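Local atomic coordinates of cobalamin-binding protein (Desulfitobacterium hafniense, PDB entry 4JGI), a protein that binds methylcobalamin in a Rossmann-like domain and is probably the corrinoid protein of an O-demethylase system, passing on methyl groups. Residues 130-135 / 158-163; 114-119 / 201-206; 24-29 / 75-80. One frame throughout, in Å; residues are numbered along the deposited sequence.

Overall arrangement
Contacts 1 and 2 belong to the Rossmann-like cobalamin domain, and contact 3 to the helical part that precedes it. Contact 1 pairs helix 129-139 with helix 151-166. Contact 2 sets the turn after helix 104-115 against helix 199-209. The centres of contacts 1 and 2 lie about 22 Å apart, and those of contacts 2 and 3 lie about 21 Å apart. Contacts 1 and 3 are about 41 Å apart between centres, on opposite sides of the chain's centre. Contact 2 is near the cofactor: the side chain of Cys206 is about 6 Å from the bound methylcobalamin. In contact 1 the side chain of Ile132 is about 11 Å from the bound methylcobalamin. Contact 3 is remote from the annotated sites.

Contact 1. Residues 130-135 / 158-163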
loop_
_atom_site.group_PDB
_atom_site.type_symbol
_atom_site.label_atom_id
_atom_site.label_comp_id
_atom_site.label_asym_id
_atom_site.label_seq_id
_atom_site.Cartn_x
_atom_site.Cartn_y
_atom_site.Cartn_z
ATOM N N LYS A 130 9.363 20.449 1.934
ATOM C CA LYS A 130 10.166 20.530 3.183
ATOM C C LYS A 130 9.561 19.724 4.342
ATOM O O LYS A 130 10.177 19.161 5.190
ATOM C CB LYS A 130 10.355 21.951 3.642
ATOM C CG LYS A 130 11.275 22.770 2.819
ATOM C CD LYS A 130 11.294 24.232 3.266
ATOM C CE LYS A 130 12.168 25.030 2.328
ATOM N NZ LYS A 130 11.844 26.469 2.438
ATOM N N ILE A 131 8.235 19.698 4.375
ATOM C CA ILE A 131 7.506 18.900 5.412
ATOM C C ILE A 131 7.645 17.389 5.215
ATOM O O ILE A 131 7.807 16.633 6.160
ATOM C CB ILE A 131 6.026 19.328 5.437
ATOM C CG1 ILE A 131 5.954 20.847 5.774
ATOM C CG2 ILE A 131 5.204 18.427 6.349
ATOM C CD1 ILE A 131 5.375 21.245 7.003
ATOM N N ILE A 132 7.537 16.936 3.965
ATOM C CA ILE A 132 7.862 15.549 3.658
ATOM C C ILE A 132 9.307 15.178 4.069
ATOM O O ILE A 132 9.474 14.182 4.765
ATOM C CB ILE A 132 7.651 15.206 2.194
ATOM C CG1 ILE A 132 6.174 15.550 1.708
ATOM C CG2 ILE A 132 8.054 13.756 1.871
ATOM C CD1 ILE A 132 5.924 15.361 0.251
ATOM N N VAL A 133 10.263 16.008 3.643
ATOM C CA VAL A 133 11.641 15.714 4.001
ATOM C C VAL A 133 11.875 15.713 5.509
ATOM O O VAL A 133 12.543 14.784 6.069
ATOM C CB VAL A 133 12.601 16.666 3.281
ATOM C CG1 VAL A 133 14.051 16.498 3.816
ATOM C CG2 VAL A 133 12.510 16.504 1.828
ATOM N N ASP A 134 11.300 16.666 6.245
ATOM C CA ASP A 134 11.394 16.653 7.699
ATOM C C ASP A 134 10.815 15.404 8.354
ATOM O O ASP A 134 11.403 14.801 9.280
ATOM C CB ASP A 134 10.860 17.959 8.301
ATOM C CG ASP A 134 11.838 19.193 7.994
ATOM O OD1 ASP A 134 12.996 19.011 7.501
ATOM O OD2 ASP A 134 11.461 20.362 8.187
ATOM N N LYS A 135 9.711 14.886 7.801
ATOM C CA LYS A 135 9.135 13.703 8.333
ATOM C C LYS A 135 10.029 12.454 8.091
ATOM O O LYS A 135 10.136 11.606 8.900
ATOM C CB LYS A 135 7.745 13.452 7.736
ATOM C CG LYS A 135 6.957 12.382 8.493
ATOM C CD LYS A 135 6.570 12.837 9.923
ATOM C CE LYS A 135 5.581 11.930 10.569
ATOM N NZ LYS A 135 5.226 12.592 11.878
ATOM N N ARG A 158 9.219 15.415 -8.219
ATOM C CA ARG A 158 10.632 15.499 -8.610
ATOM C C ARG A 158 11.401 16.339 -7.619
ATOM O O ARG A 158 12.511 15.922 -7.204
ATOM C CB ARG A 158 10.724 16.098 -10.000
ATOM C CG ARG A 158 12.183 16.199 -10.470
ATOM C CD ARG A 158 12.351 16.700 -11.896
ATOM N NE ARG A 158 11.472 17.801 -12.180
ATOM C CZ ARG A 158 11.550 19.021 -11.665
ATOM N NH1 ARG A 158 12.555 19.380 -10.848
ATOM N NH2 ARG A 158 10.611 19.909 -12.002
ATOM N N GLU A 159 10.847 17.461 -7.208
ATOM C CA GLU A 159 11.488 18.241 -6.189
ATOM C C GLU A 159 11.707 17.558 -4.844
ATOM O O GLU A 159 12.734 17.738 -4.147
ATOM C CB GLU A 159 10.712 19.525 -5.959
ATOM C CG GLU A 159 10.701 20.406 -7.203
ATOM C CD GLU A 159 9.653 21.512 -7.135
ATOM O OE1 GLU A 159 8.836 21.528 -6.161
ATOM O OE2 GLU A 159 9.661 22.383 -8.046
ATOM N N THR A 160 10.733 16.721 -4.447
ATOM C CA THR A 160 10.848 15.946 -3.205
ATOM C C THR A 160 12.014 14.922 -3.305
ATOM O O THR A 160 12.848 14.822 -2.384
ATOM C CB THR A 160 9.562 15.183 -2.925
ATOM O OG1 THR A 160 8.486 16.113 -2.817
ATOM C CG2 THR A 160 9.640 14.393 -1.656
ATOM N N VAL A 161 12.105 14.233 -4.415
ATOM C CA VAL A 161 13.225 13.266 -4.626
ATOM C C VAL A 161 14.559 13.992 -4.630
ATOM O O VAL A 161 15.486 13.533 -3.974
ATOM C CB VAL A 161 13.026 12.467 -5.913
ATOM C CG1 VAL A 161 14.260 11.625 -6.235
ATOM C CG2 VAL A 161 11.790 11.593 -5.728
ATOM N N ASP A 162 14.578 15.131 -5.275
ATOM C CA ASP A 162 15.832 15.919 -5.385
ATOM C C ASP A 162 16.250 16.386 -3.971
ATOM O O ASP A 162 17.449 16.387 -3.580
ATOM C CB ASP A 162 15.677 17.094 -6.269
ATOM C CG ASP A 162 15.630 16.700 -7.737
ATOM O OD1 ASP A 162 15.963 15.527 -8.042
ATOM O OD2 ASP A 162 15.320 17.592 -8.619
ATOM N N ALA A 163 15.288 16.822 -3.165
ATOM C CA ALA A 163 15.558 17.206 -1.778
ATOM C C ALA A 163 16.057 16.062 -0.908
ATOM O O ALA A 163 16.908 16.216 -0.100
ATOM C CB ALA A 163 14.358 17.832 -1.154
#
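Ile132 meets Thr160, and Val133 meets Ala163, in two separate touches between helix 129-139 and helix 151-166. Val133 and Thr160 lose the most surface, followed by Ile132 and Ala163. In the first touch, the side chains of Ile132 and Thr160 cross at about a right angle. Methyl meets methyl, with Ile132 CG2 3.9 Å from Thr160 CG2. The longer branch of Ile132 also comes near: its CD1 lies 4.1 Å from Thr160 OG1. That hydroxyl does not bond across the contact. With chi1 at -59° it sits beside its own backbone N and is hydrogen-bonded to Ser156 O, one turn back in the helix. The same rotation leaves CG2 as the part of Thr160 that meets Ile132 CG2. The polar atom of this buried residue is thus satisfied within its own helix, and its methyl serves the packing.

The second touch is Val133 CG2 against Ala163 CB, at 3.8 Å. Here the backbones come nearest, with Val133 CA 7.1 Å from Ala163 CA. The small side chain of Ala163 suits this close approach. No hydrogen bond or salt bridge links the two segments.

The two helices pack side by side on the parallel sheet of the Rossmann-like fold. Ile132 reaches Ala95 of strand 91-96, while Ile132 and Thr160 both rest on Leu146 of strand 143-147. Val129, on the first helix, also touches Thr160 and Ala163.

Contact 2. Residues 114-119 / 201-206; sequences EASGFE and DGVKIC
Ser116 OG meets the helix of Val203 while hydrogen-bonded to Met112 O, in the last turn of helix 104-115 just before it. The hydroxyl lies beside its own backbone N, with chi1 at -66°. From there OG approaches Val203 CG1 at 3.5 Å, and Ser116 CB follows at 4.0 Å from the same methyl. The contact to Val203 is therefore van der Waals packing, and the polar bond of this buried serine is made back to the end of helix 104-115, not across the contact.

Helix 104-115 ends here in a Schellman motif. Gly117 is its C-prime residue and has positive phi. Gly117 N bonds to Glu114 O at 3.2 Å, and Phe118 N bonds to Ala113 O. The chain then turns into strand 119-122, an outermost strand of the Rossmann-like parallel sheet.

Just before that strand, the side chain of Phe118 leaves the backbone toward helix 199-209. The far end of the ring makes the touch, with Phe118 CZ 3.8 Å from Cys206 CB. The same atom is 3.9 Å from Cys206 C, so the ring reaches the helix backbone as well. Cys206 CB meets the ring obliquely. Ile143 of strand 143-147 packs on both Phe118 and Cys206, while Phe109 of helix 104-115 touches Val203 and Cys206.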
loop_
_atom_site.group_PDB
_atom_site.type_symbol
_atom_site.label_atom_id
_atom_site.label_comp_id
_atom_site.label_asym_id
_atom_site.label_seq_id
_atom_site.Cartn_x
_atom_site.Cartn_y
_atom_site.Cartn_z
ATOM N N GLU A 114 -1.912 -0.247 5.491
ATOM C CA GLU A 114 -2.181 -0.443 6.906
ATOM C C GLU A 114 -2.649 -1.906 7.171
ATOM O O GLU A 114 -2.166 -2.527 8.075
ATOM C CB GLU A 114 -3.138 0.640 7.479
ATOM C CG GLU A 114 -2.425 1.966 7.606
ATOM C CD GLU A 114 -3.303 3.103 8.240
ATOM O OE1 GLU A 114 -4.556 3.069 8.037
ATOM O OE2 GLU A 114 -2.734 4.035 8.906
ATOM N N ALA A 115 -3.530 -2.398 6.335
ATOM C CA ALA A 115 -4.027 -3.745 6.454
ATOM C C ALA A 115 -2.973 -4.791 6.143
ATOM O O ALA A 115 -3.147 -5.942 6.510
ATOM C CB ALA A 115 -5.215 -3.946 5.527
ATOM N N SER A 116 -1.895 -4.411 5.462
ATOM C CA SER A 116 -0.823 -5.279 5.072
ATOM C C SER A 116 0.347 -5.168 5.997
ATOM O O SER A 116 1.390 -5.731 5.669
ATOM C CB SER A 116 -0.345 -4.884 3.713
ATOM O OG SER A 116 -1.358 -5.108 2.737
ATOM N N GLY A 117 0.158 -4.542 7.149
ATOM C CA GLY A 117 1.133 -4.484 8.221
ATOM C C GLY A 117 2.141 -3.382 8.155
ATOM O O GLY A 117 3.130 -3.421 8.910
ATOM N N PHE A 118 1.901 -2.357 7.319
ATOM C CA PHE A 118 2.831 -1.241 7.325
ATOM C C PHE A 118 2.402 -0.205 8.358
ATOM O O PHE A 118 1.189 0.012 8.561
ATOM C CB PHE A 118 2.909 -0.546 5.975
ATOM C CG PHE A 118 3.545 -1.344 4.860
ATOM C CD1 PHE A 118 2.796 -2.208 4.096
ATOM C CD2 PHE A 118 4.912 -1.286 4.637
ATOM C CE1 PHE A 118 3.360 -2.967 3.106
ATOM C CE2 PHE A 118 5.483 -2.086 3.620
ATOM C CZ PHE A 118 4.709 -2.943 2.899
ATOM N N GLU A 119 3.341 0.507 8.959
ATOM C CA GLU A 119 3.055 1.715 9.757
ATOM C C GLU A 119 3.098 2.899 8.790
ATOM O O GLU A 119 4.142 3.130 8.134
ATOM C CB GLU A 119 4.067 1.904 10.838
ATOM C CG GLU A 119 3.820 3.184 11.632
ATOM C CD GLU A 119 4.681 3.314 12.885
ATOM O OE1 GLU A 119 5.797 2.750 12.894
ATOM O OE2 GLU A 119 4.248 4.067 13.823
ATOM N N ASP A 201 -1.557 -3.139 -6.661
ATOM C CA ASP A 201 -0.237 -3.294 -7.256
ATOM C C ASP A 201 0.822 -2.556 -6.452
ATOM O O ASP A 201 1.926 -3.053 -6.220
ATOM C CB ASP A 201 -0.255 -2.758 -8.671
ATOM C CG ASP A 201 1.076 -2.876 -9.368
ATOM O OD1 ASP A 201 1.496 -4.024 -9.570
ATOM O OD2 ASP A 201 1.628 -1.806 -9.794
ATOM N N GLY A 202 0.482 -1.345 -5.950
ATOM C CA GLY A 202 1.451 -0.610 -5.146
ATOM C C GLY A 202 1.830 -1.349 -3.881
ATOM O O GLY A 202 3.015 -1.361 -3.451
ATOM N N VAL A 203 0.865 -1.992 -3.200
ATOM C CA VAL A 203 1.180 -2.761 -2.008
ATOM C C VAL A 203 2.103 -3.921 -2.337
ATOM O O VAL A 203 3.023 -4.223 -1.566
ATOM C CB VAL A 203 -0.065 -3.253 -1.279
ATOM C CG1 VAL A 203 0.283 -4.180 -0.158
ATOM C CG2 VAL A 203 -0.857 -2.093 -0.776
ATOM N N LYS A 204 1.801 -4.581 -3.451
ATOM C CA LYS A 204 2.639 -5.704 -3.977
ATOM C C LYS A 204 4.093 -5.238 -4.106
ATOM O O LYS A 204 5.016 -5.940 -3.643
ATOM C CB LYS A 204 2.153 -6.196 -5.326
ATOM C CG LYS A 204 3.017 -7.376 -5.843
ATOM C CD LYS A 204 2.621 -7.693 -7.297
ATOM C CE LYS A 204 3.450 -8.767 -7.992
ATOM N NZ LYS A 204 2.852 -9.428 -9.226
ATOM N N ILE A 205 4.270 -4.079 -4.708
ATOM C CA ILE A 205 5.624 -3.489 -4.853
ATOM C C ILE A 205 6.306 -3.269 -3.524
ATOM O O ILE A 205 7.501 -3.636 -3.302
ATOM C CB ILE A 205 5.593 -2.246 -5.727
ATOM C CG1 ILE A 205 5.210 -2.530 -7.169
ATOM C CG2 ILE A 205 6.903 -1.460 -5.612
ATOM C CD1 ILE A 205 4.714 -1.360 -7.961
ATOM N N CYS A 206 5.587 -2.704 -2.598
ATOM C CA CYS A 206 6.128 -2.342 -1.328
ATOM C C CYS A 206 6.485 -3.585 -0.481
ATOM O O CYS A 206 7.511 -3.631 0.206
ATOM C CB CYS A 206 5.115 -1.485 -0.579
ATOM S SG CYS A 206 4.920 0.215 -1.200
#

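Contact 3. Residues 24-29 / 75-80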
loop_
_atom_site.group_PDB
_atom_site.type_symbol
_atom_site.label_atom_id
_atom_site.label_comp_id
_atom_site.label_asym_id
_atom_site.label_seq_id
_atom_site.Cartn_x
_atom_site.Cartn_y
_atom_site.Cartn_z
ATOM N N ASP A 24 -12.256 -18.003 11.167
ATOM C CA ASP A 24 -12.778 -18.689 12.355
ATOM C C ASP A 24 -12.095 -20.023 12.649
ATOM O O ASP A 24 -11.809 -20.296 13.800
ATOM C CB ASP A 24 -14.257 -18.931 12.232
ATOM C CG ASP A 24 -15.069 -17.652 12.241
ATOM O OD1 ASP A 24 -14.554 -16.545 12.585
ATOM O OD2 ASP A 24 -16.255 -17.764 11.860
ATOM N N LYS A 25 -11.873 -20.828 11.631
ATOM C CA LYS A 25 -11.158 -22.098 11.788
ATOM C C LYS A 25 -9.727 -21.916 12.326
ATOM O O LYS A 25 -9.259 -22.656 13.233
ATOM C CB LYS A 25 -11.139 -22.844 10.467
ATOM C CG LYS A 25 -12.472 -23.536 10.176
ATOM C CD LYS A 25 -12.484 -24.168 8.788
ATOM C CE LYS A 25 -13.894 -24.459 8.277
ATOM N NZ LYS A 25 -13.960 -24.289 6.803
ATOM N N VAL A 26 -9.029 -20.928 11.783
ATOM C CA VAL A 26 -7.694 -20.612 12.242
ATOM C C VAL A 26 -7.706 -20.088 13.667
ATOM O O VAL A 26 -6.859 -20.475 14.493
ATOM C CB VAL A 26 -7.016 -19.627 11.282
ATOM C CG1 VAL A 26 -5.738 -19.062 11.882
ATOM C CG2 VAL A 26 -6.775 -20.336 9.974
ATOM N N MET A 27 -8.630 -19.191 13.984
ATOM C CA MET A 27 -8.626 -18.643 15.344
ATOM C C MET A 27 -8.869 -19.790 16.357
ATOM O O MET A 27 -8.228 -19.803 17.410
ATOM C CB MET A 27 -9.629 -17.492 15.520
ATOM C CG MET A 27 -9.252 -16.164 14.863
ATOM S SD MET A 27 -10.648 -15.030 15.134
ATOM C CE MET A 27 -12.239 -15.850 14.968
ATOM N N ALA A 28 -9.698 -20.785 16.001
ATOM C CA ALA A 28 -9.974 -21.932 16.885
ATOM C C ALA A 28 -8.790 -22.803 17.157
ATOM O O ALA A 28 -8.690 -23.357 18.236
ATOM C CB ALA A 28 -11.041 -22.821 16.296
ATOM N N LYS A 29 -7.933 -23.016 16.176
ATOM C CA LYS A 29 -6.801 -23.891 16.490
ATOM C C LYS A 29 -5.654 -23.126 17.174
ATOM O O LYS A 29 -4.658 -23.729 17.613
ATOM C CB LYS A 29 -6.360 -24.766 15.321
ATOM C CG LYS A 29 -6.109 -24.080 14.018
ATOM C CD LYS A 29 -5.792 -25.108 12.943
ATOM C CE LYS A 29 -6.939 -26.082 12.669
ATOM N NZ LYS A 29 -6.378 -27.270 11.979
ATOM N N ASP A 75 -7.697 -7.709 11.893
ATOM C CA ASP A 75 -8.105 -7.341 13.245
ATOM C C ASP A 75 -8.515 -8.603 13.994
ATOM O O ASP A 75 -8.286 -8.710 15.207
ATOM C CB ASP A 75 -9.325 -6.372 13.234
ATOM C CG ASP A 75 -9.012 -4.987 12.703
ATOM O OD1 ASP A 75 -7.844 -4.565 12.741
ATOM O OD2 ASP A 75 -10.004 -4.293 12.289
ATOM N N LYS A 76 -9.134 -9.558 13.292
ATOM C CA LYS A 76 -9.519 -10.786 13.941
ATOM C C LYS A 76 -8.389 -11.700 14.237
ATOM O O LYS A 76 -8.437 -12.404 15.256
ATOM C CB LYS A 76 -10.502 -11.549 13.126
ATOM C CG LYS A 76 -11.835 -10.935 13.172
ATOM C CD LYS A 76 -12.832 -11.723 12.362
ATOM C CE LYS A 76 -14.101 -10.897 12.091
ATOM N NZ LYS A 76 -13.823 -9.700 11.185
ATOM N N LEU A 77 -7.388 -11.700 13.370
ATOM C CA LEU A 77 -6.266 -12.603 13.484
ATOM C C LEU A 77 -5.214 -12.133 14.441
ATOM O O LEU A 77 -4.391 -12.922 14.840
ATOM C CB LEU A 77 -5.660 -12.880 12.114
ATOM C CG LEU A 77 -6.535 -13.740 11.165
ATOM C CD1 LEU A 77 -6.053 -13.615 9.724
ATOM C CD2 LEU A 77 -6.519 -15.206 11.530
ATOM N N LYS A 78 -5.277 -10.871 14.844
ATOM C CA LYS A 78 -4.241 -10.292 15.731
ATOM C C LYS A 78 -4.031 -10.952 17.098
ATOM O O LYS A 78 -2.904 -11.070 17.534
ATOM C CB LYS A 78 -4.479 -8.805 15.921
ATOM C CG LYS A 78 -3.671 -7.992 14.896
ATOM C CD LYS A 78 -3.889 -6.468 14.926
ATOM C CE LYS A 78 -4.259 -5.910 16.300
ATOM N NZ LYS A 78 -3.225 -6.171 17.351
ATOM N N PRO A 79 -5.109 -11.351 17.781
ATOM C CA PRO A 79 -4.891 -12.056 19.045
ATOM C C PRO A 79 -4.054 -13.324 18.863
ATOM O O PRO A 79 -3.209 -13.625 19.721
ATOM C CB PRO A 79 -6.313 -12.379 19.525
ATOM C CG PRO A 79 -7.191 -11.358 18.829
ATOM C CD PRO A 79 -6.540 -11.131 17.502
ATOM N N ALA A 80 -4.263 -14.023 17.737
ATOM C CA ALA A 80 -3.581 -15.306 17.456
ATOM C C ALA A 80 -2.061 -15.177 17.286
ATOM O O ALA A 80 -1.300 -16.035 17.741
ATOM C CB ALA A 80 -4.190 -15.989 16.219
#
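Lys76 is the first residue of 75-80 to meet helix 16-29, and it does so near its backbone. Its carbonyl O lies 3.4 Å from Met27 SD, and its CB lies 4.0 Å from the same sulfur. The two side chains cross obliquely. Met27 is extended through chi2 (176°), which carries the sulfur out to Lys76; a bend at chi3 then turns the methyl. Beyond CB, the Lys76 chain leads away from the segment 24-29. Its NZ makes a weak hydrogen bond to Ala72 O, and its side chain also touches Asn20 and Val23.

Leu77 comes next and makes the apolar part of the contact. One branch does the work: Leu77 CD2 is 4.0 Å from Val26 CG1, the two side chains crossing at about a right angle. Met27 CG is more distant from this methyl, at 4.4 Å.

Both segments belong to the helical B12-binding region that precedes the Rossmann-like domain, where helices 16-29, 32-54 and 60-77 pack together. Helix 32-54 packs against both residues, with Ala35 and Leu38 on Val26 and Ile39 on Leu77.

Ala80 comes last. Its CA is 6.4 Å from Met27 CA, the nearest backbone approach, and its side chain packs on Ala35.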